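Local coordinates for hydrogenase expression/formation protein HypE (PDB 2Z1U) that binds ATP and magnesium and probably serves in the maturation of hydrogenases, as a HypE-family member related to AIR synthase, at residues Glu281-Ala286 with Ala299-Ser304; Ala167-Gly172 with Ala288-Gly293; Lys207-Leu210 with Asp214-Val217; Asp160-Gly165 with Ile275-Glu280. One frame throughout, in Å; residues are numbered along the deposited sequence.

Interaction 1 of 4, residues Glu281-Ala286 with Ala299-Ser304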
loop_
_atom_site.group_PDB
_atom_site.type_symbol
_atom_site.label_atom_id
_atom_site.label_comp_id
_atom_site.label_asym_id
_atom_site.label_seq_id
_atom_site.Cartn_x
_atom_site.Cartn_y
_atom_site.Cartn_z
ATOM N N GLU A 281 -25.251 -23.745 16.218
ATOM C CA GLU A 281 -24.678 -24.858 17.002
ATOM C C GLU A 281 -23.171 -24.731 17.270
ATOM O O GLU A 281 -22.613 -25.454 18.102
ATOM C CB GLU A 281 -25.061 -26.241 16.426
ATOM C CG GLU A 281 -24.131 -26.808 15.346
ATOM C CD GLU A 281 -24.491 -26.353 13.941
ATOM O OE1 GLU A 281 -25.415 -25.516 13.782
ATOM O OE2 GLU A 281 -23.844 -26.840 12.989
ATOM N N ARG A 282 -22.528 -23.793 16.576
ATOM C CA ARG A 282 -21.126 -23.471 16.802
ATOM C C ARG A 282 -20.933 -22.192 17.619
ATOM O O ARG A 282 -19.801 -21.856 17.976
ATOM C CB ARG A 282 -20.394 -23.335 15.468
ATOM C CG ARG A 282 -19.655 -24.583 15.019
ATOM C CD ARG A 282 -20.420 -25.370 13.968
ATOM N NE ARG A 282 -19.539 -25.748 12.866
ATOM C CZ ARG A 282 -18.853 -26.885 12.795
ATOM N NH1 ARG A 282 -18.942 -27.789 13.764
ATOM N NH2 ARG A 282 -18.075 -27.117 11.747
ATOM N N ALA A 283 -22.036 -21.497 17.918
ATOM C CA ALA A 283 -21.996 -20.154 18.520
ATOM C C ALA A 283 -21.333 -20.119 19.891
ATOM O O ALA A 283 -20.536 -19.230 20.192
ATOM C CB ALA A 283 -23.403 -19.566 18.603
ATOM N N GLU A 284 -21.677 -21.105 20.709
ATOM C CA GLU A 284 -21.165 -21.250 22.062
ATOM C C GLU A 284 -19.645 -21.508 22.067
ATOM O O GLU A 284 -18.896 -20.831 22.779
ATOM C CB GLU A 284 -21.949 -22.360 22.768
ATOM C CG GLU A 284 -22.435 -22.021 24.167
ATOM C CD GLU A 284 -23.125 -20.678 24.269
ATOM O OE1 GLU A 284 -24.190 -20.477 23.638
ATOM O OE2 GLU A 284 -22.610 -19.815 25.008
ATOM N N ALA A 285 -19.191 -22.452 21.241
ATOM C CA ALA A 285 -17.754 -22.728 21.082
ATOM C C ALA A 285 -16.982 -21.491 20.578
ATOM O O ALA A 285 -15.928 -21.161 21.118
ATOM C CB ALA A 285 -17.528 -23.936 20.173
ATOM N N ALA A 286 -17.525 -20.780 19.584
ATOM C CA ALA A 286 -16.886 -19.565 19.070
ATOM C C ALA A 286 -16.765 -18.492 20.150
ATOM O O ALA A 286 -15.720 -17.853 20.293
ATOM C CB ALA A 286 -17.646 -19.009 17.845
ATOM N N ALA A 299 -16.568 -10.239 25.178
ATOM C CA ALA A 299 -17.142 -10.997 24.053
ATOM C C ALA A 299 -18.570 -11.411 24.394
ATOM O O ALA A 299 -18.844 -11.788 25.526
ATOM C CB ALA A 299 -16.299 -12.221 23.717
ATOM N N ALA A 300 -19.477 -11.306 23.420
ATOM C CA ALA A 300 -20.898 -11.598 23.655
ATOM C C ALA A 300 -21.670 -11.974 22.401
ATOM O O ALA A 300 -21.337 -11.557 21.300
ATOM C CB ALA A 300 -21.584 -10.417 24.348
ATOM N N ARG A 301 -22.702 -12.787 22.585
ATOM C CA ARG A 301 -23.709 -12.964 21.563
ATOM C C ARG A 301 -24.529 -11.654 21.548
ATOM O O ARG A 301 -25.046 -11.231 22.586
ATOM C CB ARG A 301 -24.589 -14.165 21.901
ATOM C CG ARG A 301 -25.644 -14.498 20.856
ATOM C CD ARG A 301 -26.681 -15.413 21.460
ATOM N NE ARG A 301 -26.143 -16.722 21.837
ATOM C CZ ARG A 301 -26.160 -17.797 21.053
ATOM N NH1 ARG A 301 -25.650 -18.944 21.491
ATOM N NH2 ARG A 301 -26.691 -17.721 19.830
ATOM N N ILE A 302 -24.590 -10.979 20.402
ATOM C CA ILE A 302 -25.373 -9.717 20.338
ATOM C C ILE A 302 -26.663 -9.783 19.519
ATOM O O ILE A 302 -27.464 -8.831 19.517
ATOM C CB ILE A 302 -24.527 -8.509 19.845
ATOM C CG1 ILE A 302 -24.128 -8.678 18.365
ATOM C CG2 ILE A 302 -23.327 -8.282 20.760
ATOM C CD1 ILE A 302 -23.490 -7.442 17.743
ATOM N N GLY A 303 -26.882 -10.896 18.832
ATOM C CA GLY A 303 -28.055 -10.995 17.966
ATOM C C GLY A 303 -28.029 -12.194 17.041
ATOM O O GLY A 303 -27.313 -13.172 17.285
ATOM N N SER A 304 -28.828 -12.118 15.984
ATOM C CA SER A 304 -28.972 -13.225 15.044
ATOM C C SER A 304 -29.285 -12.739 13.626
ATOM O O SER A 304 -29.719 -11.594 13.423
ATOM C CB SER A 304 -30.033 -14.221 15.535
ATOM O OG SER A 304 -31.343 -13.650 15.551
#
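The first turns of helix 280-291 pass over strand 300-306, an inner strand of the mixed sheet, with Ala-283 and Arg-301 as the nearest pair, their CA atoms 8.0 Å apart. This is a helix laid on one face of the sheet in the AIR synthase-like C-terminal domain, and at this margin of the interface an ion pair takes over from apolar packing. Arg-301 leaves the strand with CG anti to its own N (chi1 -177°), then bends at chi3, which carries the guanidinium up to the helix. Its NH1 bonds Glu-284 OE1 at 3.0 Å, although the N-H points rather far off the line, at 138°. NH1 meets OE1 on the syn side but 28° out of the carboxylate plane, while OE1 lies almost exactly in the guanidinium plane. A second acid grips the same group: Glu-280, at the start of the helix, forms a salt bridge with NH2. Two carboxylates thus share one cation, which probably helps to fix the rotation of the guanidinium. Strand 300-306 itself carries a classic beta bulge, Ile-302 and Gly-303 both facing Ile-168 of strand 167-170. Beside the ion pair, the methyl CB of Ala-283 approaches the guanidinium obliquely, 3.7 Å from Arg-301 NH1.

Interaction 2 of 4, residues Ala167-Gly172 with Ala288-Gly293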
loop_
_atom_site.group_PDB
_atom_site.type_symbol
_atom_site.label_atom_id
_atom_site.label_comp_id
_atom_site.label_asym_id
_atom_site.label_seq_id
_atom_site.Cartn_x
_atom_site.Cartn_y
_atom_site.Cartn_z
ATOM N N ALA A 167 -25.863 -16.971 14.538
ATOM C CA ALA A 167 -25.641 -16.088 15.669
ATOM C C ALA A 167 -24.707 -14.952 15.246
ATOM O O ALA A 167 -23.874 -15.125 14.356
ATOM C CB ALA A 167 -25.058 -16.863 16.837
ATOM N N ILE A 168 -24.865 -13.784 15.859
ATOM C CA ILE A 168 -23.957 -12.661 15.629
ATOM C C ILE A 168 -23.242 -12.439 16.930
ATOM O O ILE A 168 -23.879 -12.183 17.959
ATOM C CB ILE A 168 -24.688 -11.355 15.214
ATOM C CG1 ILE A 168 -25.570 -11.574 13.985
ATOM C CG2 ILE A 168 -23.666 -10.234 14.939
ATOM C CD1 ILE A 168 -26.497 -10.377 13.650
ATOM N N LEU A 169 -21.923 -12.626 16.888
ATOM C CA LEU A 169 -21.070 -12.497 18.060
ATOM C C LEU A 169 -20.163 -11.278 17.922
ATOM O O LEU A 169 -19.714 -10.918 16.823
ATOM C CB LEU A 169 -20.200 -13.754 18.254
ATOM C CG LEU A 169 -20.791 -15.161 18.239
ATOM C CD1 LEU A 169 -19.658 -16.172 18.481
ATOM C CD2 LEU A 169 -21.909 -15.331 19.289
ATOM N N ILE A 170 -19.905 -10.640 19.055
ATOM C CA ILE A 170 -18.926 -9.560 19.116
ATOM C C ILE A 170 -17.793 -9.986 20.036
ATOM O O ILE A 170 -18.022 -10.713 21.027
ATOM C CB ILE A 170 -19.594 -8.236 19.592
ATOM C CG1 ILE A 170 -18.763 -7.026 19.175
ATOM C CG2 ILE A 170 -19.865 -8.270 21.116
ATOM C CD1 ILE A 170 -18.700 -6.771 17.656
ATOM N N SER A 171 -16.580 -9.531 19.727
ATOM C CA SER A 171 -15.375 -10.008 20.453
ATOM C C SER A 171 -15.029 -9.145 21.660
ATOM O O SER A 171 -14.187 -9.511 22.453
ATOM C CB SER A 171 -14.163 -10.101 19.515
ATOM O OG SER A 171 -13.795 -8.827 19.041
ATOM N N GLY A 172 -15.674 -7.987 21.778
ATOM C CA GLY A 172 -15.465 -7.094 22.919
ATOM C C GLY A 172 -16.228 -5.776 22.809
ATOM O O GLY A 172 -17.108 -5.630 21.964
ATOM N N ALA A 288 -16.657 -19.014 23.365
ATOM C CA ALA A 288 -15.623 -19.456 24.299
ATOM C C ALA A 288 -14.242 -19.018 23.807
ATOM O O ALA A 288 -13.398 -18.593 24.590
ATOM C CB ALA A 288 -15.661 -20.983 24.499
ATOM N N VAL A 289 -14.016 -19.124 22.504
ATOM C CA VAL A 289 -12.747 -18.715 21.907
ATOM C C VAL A 289 -12.561 -17.190 21.969
ATOM O O VAL A 289 -11.497 -16.697 22.353
ATOM C CB VAL A 289 -12.604 -19.283 20.462
ATOM C CG1 VAL A 289 -11.467 -18.605 19.704
ATOM C CG2 VAL A 289 -12.387 -20.815 20.526
ATOM N N LEU A 290 -13.598 -16.448 21.619
ATOM C CA LEU A 290 -13.588 -14.990 21.645
ATOM C C LEU A 290 -13.288 -14.470 23.046
ATOM O O LEU A 290 -12.579 -13.444 23.204
ATOM C CB LEU A 290 -14.935 -14.443 21.166
ATOM C CG LEU A 290 -15.335 -14.785 19.728
ATOM C CD1 LEU A 290 -16.783 -14.391 19.484
ATOM C CD2 LEU A 290 -14.412 -14.074 18.752
ATOM N N ARG A 291 -13.783 -15.116 24.095
ATOM C CA ARG A 291 -13.510 -14.731 25.488
ATOM C C ARG A 291 -12.017 -14.747 25.848
ATOM O O ARG A 291 -11.580 -14.020 26.743
ATOM C CB ARG A 291 -14.294 -15.620 26.468
ATOM C CG ARG A 291 -15.774 -15.268 26.527
ATOM C CD ARG A 291 -16.483 -16.138 27.578
ATOM N NE ARG A 291 -17.926 -15.935 27.522
ATOM C CZ ARG A 291 -18.823 -16.849 27.161
ATOM N NH1 ARG A 291 -18.467 -18.083 26.814
ATOM N NH2 ARG A 291 -20.098 -16.513 27.152
ATOM N N GLU A 292 -11.247 -15.551 25.121
ATOM C CA GLU A 292 -9.815 -15.675 25.359
ATOM C C GLU A 292 -8.985 -14.818 24.411
ATOM O O GLU A 292 -7.777 -14.739 24.577
ATOM C CB GLU A 292 -9.375 -17.145 25.337
ATOM C CG GLU A 292 -10.115 -17.983 26.344
ATOM C CD GLU A 292 -9.423 -19.293 26.666
ATOM O OE1 GLU A 292 -9.691 -19.831 27.738
ATOM O OE2 GLU A 292 -8.616 -19.779 25.859
ATOM N N GLY A 293 -9.646 -14.132 23.473
ATOM C CA GLY A 293 -8.965 -13.257 22.509
ATOM C C GLY A 293 -8.764 -11.855 23.048
ATOM O O GLY A 293 -9.238 -11.547 24.133
#
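Leu-290 carries this contact almost alone, reaching from the last turn of helix 280-291 to strand 167-170 and the residue that follows it. The arrangement is helix-on-sheet packing within the AIR synthase-related C-terminal domain. Ahead of Leu-290 in the second segment, Val-289 turns to another neighbour and packs on Leu-208 of helix 202-212. At Leu-290 the helix comes closest to the strand end, its CA lying 5.4 Å from the CA of Ser-171. The side chain has CG anti to the carbonyl carbon (chi1 -62°), and its two methyls divide the work. CD1 meets Leu-169 CD1 at 3.5 Å and also lies 3.7 Å from Leu-169 CB, the two leucines crossing at a slant. CD2 instead rests 4.1 Å from Ser-171 CB. Beyond it, Glu-292 N bonds Val-289 O and Gly-293 N bonds Leu-290 O. Ser-171 offers Leu-290 its carbon, while its hydroxyl OG is hydrogen-bonded to Leu-274 N. The side chain of Ser-171 is also about 8 Å from that of Asp-220, a magnesium ligand. No hydrogen bond joins the two segments, so the helix is held to the sheet here by the close fit of buried aliphatic carbons, with the one nearby hydroxyl satisfied elsewhere.

Interaction 3 of 4, residues Lys207-Leu210 with Asp214-Val217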
loop_
_atom_site.group_PDB
_atom_site.type_symbol
_atom_site.label_atom_id
_atom_site.label_comp_id
_atom_site.label_asym_id
_atom_site.label_seq_id
_atom_site.Cartn_x
_atom_site.Cartn_y
_atom_site.Cartn_z
ATOM N N LYS A 207 -7.797 -19.777 15.515
ATOM C CA LYS A 207 -8.447 -20.780 16.363
ATOM C C LYS A 207 -9.930 -20.927 16.031
ATOM O O LYS A 207 -10.453 -22.036 16.050
ATOM C CB LYS A 207 -8.265 -20.499 17.856
ATOM C CG LYS A 207 -8.655 -21.696 18.715
ATOM C CD LYS A 207 -8.465 -21.455 20.199
ATOM C CE LYS A 207 -8.558 -22.781 20.951
ATOM N NZ LYS A 207 -8.340 -22.591 22.404
ATOM N N LEU A 208 -10.601 -19.816 15.711
ATOM C CA LEU A 208 -12.002 -19.865 15.301
ATOM C C LEU A 208 -12.177 -20.735 14.065
ATOM O O LEU A 208 -13.020 -21.626 14.033
ATOM C CB LEU A 208 -12.527 -18.463 14.990
ATOM C CG LEU A 208 -12.924 -17.546 16.147
ATOM C CD1 LEU A 208 -13.351 -16.188 15.586
ATOM C CD2 LEU A 208 -14.039 -18.160 17.021
ATOM N N VAL A 209 -11.366 -20.459 13.053
ATOM C CA VAL A 209 -11.528 -21.048 11.739
ATOM C C VAL A 209 -11.128 -22.540 11.717
ATOM O O VAL A 209 -11.854 -23.388 11.164
ATOM C CB VAL A 209 -10.819 -20.133 10.693
ATOM C CG1 VAL A 209 -10.035 -20.887 9.655
ATOM C CG2 VAL A 209 -11.834 -19.122 10.093
ATOM N N LEU A 210 -10.029 -22.861 12.396
ATOM C CA LEU A 210 -9.500 -24.229 12.434
ATOM C C LEU A 210 -10.071 -25.150 13.508
ATOM O O LEU A 210 -10.113 -26.365 13.305
ATOM C CB LEU A 210 -7.972 -24.207 12.542
ATOM C CG LEU A 210 -7.238 -23.476 11.423
ATOM C CD1 LEU A 210 -5.767 -23.402 11.761
ATOM C CD2 LEU A 210 -7.462 -24.170 10.090
ATOM N N ASP A 214 -16.736 -23.700 10.332
ATOM C CA ASP A 214 -17.995 -23.248 9.721
ATOM C C ASP A 214 -18.282 -21.774 10.017
ATOM O O ASP A 214 -19.423 -21.372 10.226
ATOM C CB ASP A 214 -19.179 -24.163 10.117
ATOM C CG ASP A 214 -20.300 -24.186 9.065
ATOM O OD1 ASP A 214 -20.110 -23.653 7.944
ATOM O OD2 ASP A 214 -21.379 -24.740 9.361
ATOM N N ILE A 215 -17.229 -20.960 10.018
ATOM C CA ILE A 215 -17.379 -19.519 10.196
ATOM C C ILE A 215 -17.939 -18.913 8.908
ATOM O O ILE A 215 -17.331 -19.051 7.832
ATOM C CB ILE A 215 -16.024 -18.830 10.560
ATOM C CG1 ILE A 215 -15.347 -19.517 11.764
ATOM C CG2 ILE A 215 -16.238 -17.331 10.803
ATOM C CD1 ILE A 215 -16.200 -19.598 13.063
ATOM N N HIS A 216 -19.089 -18.246 9.010
ATOM C CA HIS A 216 -19.689 -17.622 7.831
ATOM C C HIS A 216 -19.120 -16.249 7.500
ATOM O O HIS A 216 -18.761 -16.009 6.355
ATOM C CB HIS A 216 -21.215 -17.556 7.939
ATOM C CG HIS A 216 -21.884 -18.893 7.865
ATOM N ND1 HIS A 216 -23.230 -19.058 8.112
ATOM C CD2 HIS A 216 -21.401 -20.124 7.572
ATOM C CE1 HIS A 216 -23.546 -20.334 7.976
ATOM N NE2 HIS A 216 -22.455 -21.001 7.648
ATOM N N VAL A 217 -19.079 -15.350 8.492
ATOM C CA VAL A 217 -18.605 -13.966 8.297
ATOM C C VAL A 217 -17.695 -13.485 9.424
ATOM O O VAL A 217 -17.965 -13.719 10.603
ATOM C CB VAL A 217 -19.758 -12.920 8.174
ATOM C CG1 VAL A 217 -19.242 -11.624 7.500
ATOM C CG2 VAL A 217 -20.941 -13.481 7.403
#
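Ile-215 sets CG1 anti to its carbonyl carbon (chi1 -52°) and turns CD1 back with chi2 at -57°, a folded shape that presents CG1 to Val-209 and to the carbonyl O of Leu-208 on helix 202-212, and CD1 to Leu-208. The chain folds back from this helix toward strand 217-219, and buried Ile-215 packs against the helix it has just left. Ile-215 CG1 lies 3.9 Å from Val-209 CG2, the two branched side chains crossing at about a right angle. On the Leu-208 side the approach is to the backbone as well: Leu-208 O stands 3.9 Å from Ile-215 CG1, and Leu-208 CB is 4.3 Å from Ile-215 CD1. The helix widens into a pi-type turn at 208-210, just where the isoleucine docks. No hydrogen bond crosses between the segments. Directly after Ile-215 the chain enters the sheet through a classic beta bulge, with His-216 and Val-217 both facing Ile-277, and His-216 ND1 is hydrogen-bonded to Asp-166. Around this contact, Leu-208 packs on Ala-286 and Val-289 of helix 280-291, Val-209 touches Val-153, and Ile-215 rests on Leu-278 of strand 275-278.

Interaction 4 of 4, residues Asp160-Gly165 with Ile275-Glu280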
loop_
_atom_site.group_PDB
_atom_site.type_symbol
_atom_site.label_atom_id
_atom_site.label_comp_id
_atom_site.label_asym_id
_atom_site.label_seq_id
_atom_site.Cartn_x
_atom_site.Cartn_y
_atom_site.Cartn_z
ATOM N N ASP A 160 -20.946 -11.974 2.259
ATOM C CA ASP A 160 -22.170 -12.502 1.645
ATOM C C ASP A 160 -22.621 -13.876 2.160
ATOM O O ASP A 160 -23.539 -14.483 1.596
ATOM C CB ASP A 160 -22.057 -12.484 0.106
ATOM C CG ASP A 160 -21.032 -13.470 -0.440
ATOM O OD1 ASP A 160 -20.265 -14.089 0.333
ATOM O OD2 ASP A 160 -20.985 -13.617 -1.676
ATOM N N ARG A 161 -22.009 -14.353 3.245
ATOM C CA ARG A 161 -22.280 -15.714 3.740
ATOM C C ARG A 161 -23.110 -15.828 5.030
ATOM O O ARG A 161 -23.311 -16.944 5.545
ATOM C CB ARG A 161 -20.955 -16.492 3.867
ATOM C CG ARG A 161 -20.263 -16.760 2.523
ATOM C CD ARG A 161 -19.139 -17.812 2.627
ATOM N NE ARG A 161 -19.665 -19.092 3.093
ATOM C CZ ARG A 161 -19.176 -19.812 4.103
ATOM N NH1 ARG A 161 -18.091 -19.415 4.763
ATOM N NH2 ARG A 161 -19.780 -20.951 4.441
ATOM N N ALA A 162 -23.604 -14.697 5.543
ATOM C CA ALA A 162 -24.526 -14.717 6.681
ATOM C C ALA A 162 -25.844 -15.339 6.224
ATOM O O ALA A 162 -26.382 -14.960 5.186
ATOM C CB ALA A 162 -24.765 -13.322 7.228
ATOM N N ARG A 163 -26.335 -16.309 6.981
ATOM C CA ARG A 163 -27.549 -17.025 6.604
ATOM C C ARG A 163 -28.544 -17.084 7.774
ATOM O O ARG A 163 -28.134 -16.977 8.935
ATOM C CB ARG A 163 -27.183 -18.419 6.052
ATOM C CG ARG A 163 -26.808 -19.473 7.108
ATOM C CD ARG A 163 -27.122 -20.906 6.621
ATOM N NE ARG A 163 -27.067 -21.927 7.678
ATOM C CZ ARG A 163 -26.168 -22.916 7.743
ATOM N NH1 ARG A 163 -25.230 -23.033 6.813
ATOM N NH2 ARG A 163 -26.212 -23.803 8.737
ATOM N N PRO A 164 -29.866 -17.205 7.479
ATOM C CA PRO A 164 -30.888 -17.330 8.523
ATOM C C PRO A 164 -30.526 -18.321 9.631
ATOM O O PRO A 164 -30.084 -19.434 9.343
ATOM C CB PRO A 164 -32.127 -17.817 7.753
ATOM C CG PRO A 164 -31.942 -17.245 6.371
ATOM C CD PRO A 164 -30.455 -17.166 6.125
ATOM N N GLY A 165 -30.713 -17.903 10.881
ATOM C CA GLY A 165 -30.402 -18.737 12.040
ATOM C C GLY A 165 -29.005 -18.559 12.620
ATOM O O GLY A 165 -28.722 -19.066 13.707
ATOM N N ILE A 275 -16.581 -8.821 14.427
ATOM C CA ILE A 275 -17.877 -9.450 14.414
ATOM C C ILE A 275 -17.686 -10.841 13.826
ATOM O O ILE A 275 -16.997 -11.005 12.821
ATOM C CB ILE A 275 -18.893 -8.639 13.545
ATOM C CG1 ILE A 275 -19.237 -7.326 14.241
ATOM C CG2 ILE A 275 -20.191 -9.427 13.293
ATOM C CD1 ILE A 275 -18.869 -6.097 13.455
ATOM N N CYS A 276 -18.305 -11.833 14.457
ATOM C CA CYS A 276 -18.247 -13.192 13.967
ATOM C C CYS A 276 -19.663 -13.735 13.799
ATOM O O CYS A 276 -20.445 -13.774 14.746
ATOM C CB CYS A 276 -17.429 -14.071 14.932
ATOM S SG CYS A 276 -17.454 -15.841 14.581
ATOM N N ILE A 277 -19.974 -14.158 12.580
ATOM C CA ILE A 277 -21.296 -14.714 12.260
ATOM C C ILE A 277 -21.105 -16.158 11.792
ATOM O O ILE A 277 -20.230 -16.432 10.964
ATOM C CB ILE A 277 -22.043 -13.824 11.221
ATOM C CG1 ILE A 277 -22.282 -12.434 11.822
ATOM C CG2 ILE A 277 -23.397 -14.441 10.819
ATOM C CD1 ILE A 277 -22.729 -11.353 10.846
ATOM N N LEU A 278 -21.909 -17.064 12.356
ATOM C CA LEU A 278 -21.779 -18.513 12.179
ATOM C C LEU A 278 -23.059 -19.249 12.644
ATOM O O LEU A 278 -23.814 -18.717 13.463
ATOM C CB LEU A 278 -20.552 -19.024 12.960
ATOM C CG LEU A 278 -20.635 -19.378 14.461
ATOM C CD1 LEU A 278 -19.310 -19.963 14.867
ATOM C CD2 LEU A 278 -20.989 -18.187 15.349
ATOM N N PRO A 279 -23.294 -20.490 12.157
ATOM C CA PRO A 279 -24.476 -21.244 12.596
ATOM C C PRO A 279 -24.608 -21.350 14.114
ATOM O O PRO A 279 -23.608 -21.381 14.841
ATOM C CB PRO A 279 -24.243 -22.641 12.016
ATOM C CG PRO A 279 -23.389 -22.414 10.836
ATOM C CD PRO A 279 -22.490 -21.261 11.190
ATOM N N GLU A 280 -25.855 -21.438 14.569
ATOM C CA GLU A 280 -26.190 -21.482 15.986
ATOM C C GLU A 280 -25.438 -22.552 16.784
ATOM O O GLU A 280 -25.005 -22.279 17.904
ATOM C CB GLU A 280 -27.717 -21.624 16.155
ATOM C CG GLU A 280 -28.241 -21.613 17.593
ATOM C CD GLU A 280 -27.680 -20.484 18.449
ATOM O OE1 GLU A 280 -27.276 -20.762 19.608
ATOM O OE2 GLU A 280 -27.643 -19.330 17.972
#
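Three separate touches join loop 160-165 to the end of strand 275-278 and the residues beyond it: Ala-162 on Ile-277, Arg-163 on Pro-279 and Gly-165 on Glu-280. The loop belongs to the connection from strand 141-151 to strand 167-170, and here it lies alongside strand 275-278 of the C-terminal domain sheet. Residues 162-165 and 277-280 run in nearly the same direction, 21° apart end to end, and the contacts follow in the same order along both. Ala-162 CB meets Ile-277 CG2 at 4.0 Å, the branch that stands anti to the backbone N. Next, the long side chain of Arg-163, extended from CG to NE, crosses the proline ring at about a right angle. Pro-279 CG lies over one face of the guanidinium, 3.8 Å from Arg-163 NH2. Last, Gly-165 O approaches Glu-280 CB at 3.7 Å; the phi of 93° at Gly-165, where a CB would press on the preceding carbonyl O, suits a residue without a side chain. A second shell holds the loop in place. Asp-166 accepts a hydrogen bond from Arg-163 N, Ser-237 OG pairs with Ala-162 N, and Ile-233 of helix 225-237 packs on both Ala-162 and Ile-277. The Glu-280 carboxylate looks elsewhere, to its salt bridge with Arg-301. Lacking any hydrogen bond between the segments, the contact depends on van der Waals fit: buried methyl against methyl at one end, and toward the surface a guanidinium with a proline ring carbon over one face.

In the fold
All four contacts lie in the C-terminal domain around one mixed sheet; 1, 2 and 3 involve helices 280-291 and 202-212, while Ile-277 in interaction 4 turns to helix 225-237. Interactions 1 and 2, with centres 7 Å apart, share helix 280-291 and the adjoining strands 300-306 and 167-170, where Ile-302 N bonds Ile-168 O at 2.8 Å. Strand 275-278 of interaction 4 flanks 167-170 on its other side, Leu-169 N meeting Cys-276 O at 2.8 Å. Interaction 3 borders that strand in turn, through His-216 N and Ile-277 O at 2.9 Å. Towards the nucleotide, the side chain of Ile-170 in interaction 2 is about 12 Å from a bound magnesium ion and about 14 Å from ATP.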